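Local coordinates for hypothetical NUDIX hydrolase (Listeria monocytogenes, PDB 3SON), which probably hydrolyses a nucleoside diphosphate linked to another moiety, as other Nudix hydrolases do, with a divalent metal ion at its active site, at residues R114-Y118 with E119-Q123. Residues are numbered along the deposited sequence; the frame is centred on the assembly and turned at random.
Sequences RWVSY and ESAIQ. Unlike the reference sequence in segment 119-123: Ile122 (reference Val).
Ser117 is the N-cap of helix 118-124 and meets Ser120 at the helix start. This local turn carries the chain of the Nudix fold from strand 110-116 into the helix. Ser117 OG accepts from Ser120 N at 3.1 Å. Its chi1 of 68° sets OG between the backbone N and the carbonyl carbon, within reach of Ser120 N. Ser117 O accepts from Ala121 N at 2.9 Å and Tyr118 O from Ile122 N at 3.0 Å, the first i to i+4 bonds of the helix.

The tight side is apolar. Val116 CG2 packs on Ala121 CB at 3.7 Å, and both residues are buried. Ile122 CG1 lies over one face of the Tyr118 ring, 4.0 Å from the centroid, in a CH-pi contact displaced toward the rim. Tyr118 CG is anti to the backbone N (chi1 174°), which swings the ring outward and forward, so that one face meets Ile122 CG1. The ring also touches Leu134, Tyr135 and Asn138 of helix 128-142 and Phe22 of strand 20-27. Tyr118 thus lies between that helix and that strand, and Ala121 also meets Leu134.

The other side is looser and wet. Exposed Glu119 bends at chi2 and sets its carboxylate carbon at the edge of the Tyr118 ring, with the two planes nearly perpendicular. One water accepts from Ser117 N and also bonds Ser120 OG. A second water bridges the two serine hydroxyls, at a short 2.5 Å from Ser117 OG and at 2.8 Å from Ser120 OG.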
loop_
_atom_site.group_PDB
_atom_site.type_symbol
_atom_site.label_atom_id
_atom_site.label_comp_id
_atom_site.label_asym_id
_atom_site.label_seq_id
_atom_site.Cartn_x
_atom_site.Cartn_y
_atom_site.Cartn_z
ATOM N N ARG A 114 -11.412 -19.667 5.512
ATOM C CA ARG A 114 -12.465 -19.252 6.395
ATOM C C ARG A 114 -13.275 -18.107 5.782
ATOM O O ARG A 114 -12.725 -17.113 5.293
ATOM C CB ARG A 114 -11.846 -18.850 7.747
ATOM C CG ARG A 114 -12.873 -18.677 8.866
ATOM C CD ARG A 114 -12.180 -18.043 10.068
ATOM N NE ARG A 114 -11.425 -19.034 10.841
ATOM C CZ ARG A 114 -10.758 -18.789 11.971
ATOM N NH1 ARG A 114 -10.742 -17.583 12.529
ATOM N NH2 ARG A 114 -10.121 -19.783 12.596
ATOM N N TRP A 115 -14.589 -18.288 5.800
ATOM C CA TRP A 115 -15.557 -17.319 5.288
ATOM C C TRP A 115 -16.007 -16.491 6.475
ATOM O O TRP A 115 -16.584 -17.029 7.458
ATOM C CB TRP A 115 -16.750 -18.072 4.710
ATOM C CG TRP A 115 -16.443 -18.732 3.438
ATOM C CD1 TRP A 115 -16.380 -20.075 3.176
ATOM C CD2 TRP A 115 -16.097 -18.083 2.199
ATOM N NE1 TRP A 115 -16.017 -20.307 1.867
ATOM C CE2 TRP A 115 -15.822 -19.132 1.240
ATOM C CE3 TRP A 115 -15.952 -16.759 1.803
ATOM C CZ2 TRP A 115 -15.433 -18.861 -0.071
ATOM C CZ3 TRP A 115 -15.523 -16.507 0.501
ATOM C CH2 TRP A 115 -15.325 -17.533 -0.428
ATOM N N VAL A 116 -15.664 -15.198 6.463
ATOM C CA VAL A 116 -15.805 -14.334 7.624
ATOM C C VAL A 116 -16.437 -13.004 7.226
ATOM O O VAL A 116 -16.430 -12.617 6.070
ATOM C CB VAL A 116 -14.413 -14.064 8.254
ATOM C CG1 VAL A 116 -13.802 -15.380 8.753
ATOM C CG2 VAL A 116 -13.470 -13.418 7.228
ATOM N N SER A 117 -16.962 -12.279 8.209
ATOM C CA SER A 117 -17.517 -10.977 7.933
ATOM C C SER A 117 -16.394 -9.993 7.604
ATOM O O SER A 117 -15.233 -10.252 7.840
ATOM C CB SER A 117 -18.247 -10.439 9.146
ATOM O OG SER A 117 -17.307 -10.168 10.157
ATOM N N TYR A 118 -16.775 -8.862 7.057
ATOM C CA TYR A 118 -15.834 -7.793 6.806
ATOM C C TYR A 118 -14.967 -7.518 8.019
ATOM O O TYR A 118 -13.703 -7.553 7.997
ATOM C CB TYR A 118 -16.589 -6.518 6.358
ATOM C CG TYR A 118 -15.687 -5.321 6.216
ATOM C CD1 TYR A 118 -14.854 -5.175 5.113
ATOM C CD2 TYR A 118 -15.587 -4.372 7.219
ATOM C CE1 TYR A 118 -13.946 -4.110 5.015
ATOM C CE2 TYR A 118 -14.730 -3.286 7.106
ATOM C CZ TYR A 118 -13.946 -3.131 5.991
ATOM O OH TYR A 118 -13.073 -2.059 5.883
ATOM N N GLU A 119 -15.642 -7.272 9.127
ATOM C CA GLU A 119 -14.973 -6.835 10.333
ATOM C C GLU A 119 -14.051 -7.922 10.857
ATOM O O GLU A 119 -12.918 -7.635 11.269
ATOM C CB GLU A 119 -16.032 -6.357 11.340
ATOM C CG GLU A 119 -16.840 -5.177 10.792
ATOM C CD GLU A 119 -18.032 -5.516 9.869
ATOM O OE1 GLU A 119 -18.400 -6.716 9.648
ATOM O OE2 GLU A 119 -18.674 -4.529 9.381
ATOM N N SER A 120 -14.447 -9.187 10.682
ATOM C CA SER A 120 -13.629 -10.307 11.129
ATOM C C SER A 120 -12.409 -10.466 10.266
ATOM O O SER A 120 -11.319 -10.629 10.777
ATOM C CB SER A 120 -14.427 -11.606 11.180
ATOM O OG SER A 120 -15.429 -11.495 12.192
ATOM N N ALA A 121 -12.597 -10.238 8.950
ATOM C CA ALA A 121 -11.487 -10.310 7.979
ATOM C C ALA A 121 -10.411 -9.252 8.288
ATOM O O ALA A 121 -9.206 -9.551 8.244
ATOM C CB ALA A 121 -12.045 -10.119 6.574
ATOM N N ILE A 122 -10.849 -8.012 8.596
ATOM C CA ILE A 122 -9.908 -6.906 8.977
ATOM C C ILE A 122 -9.029 -7.245 10.180
ATOM O O ILE A 122 -7.836 -6.948 10.150
ATOM C CB ILE A 122 -10.645 -5.562 9.228
ATOM C CG1 ILE A 122 -11.364 -5.111 7.966
ATOM C CG2 ILE A 122 -9.648 -4.538 9.772
ATOM C CD1 ILE A 122 -10.438 -4.513 6.897
ATOM N N GLN A 123 -9.612 -7.950 11.179
ATOM C CA GLN A 123 -8.908 -8.432 12.355
ATOM C C GLN A 123 -7.855 -9.524 12.069
ATOM O O GLN A 123 -6.787 -9.584 12.730
ATOM C CB GLN A 123 -9.926 -8.941 13.409
ATOM C CG GLN A 123 -10.704 -7.834 14.092
ATOM C CD GLN A 123 -9.777 -6.913 14.849
ATOM O OE1 GLN A 123 -9.027 -7.358 15.716
ATOM N NE2 GLN A 123 -9.797 -5.618 14.503
HETATM O O HOH W 1 -17.284 -13.362 10.697
HETATM O O HOH W 2 -17.589 -9.702 12.559
#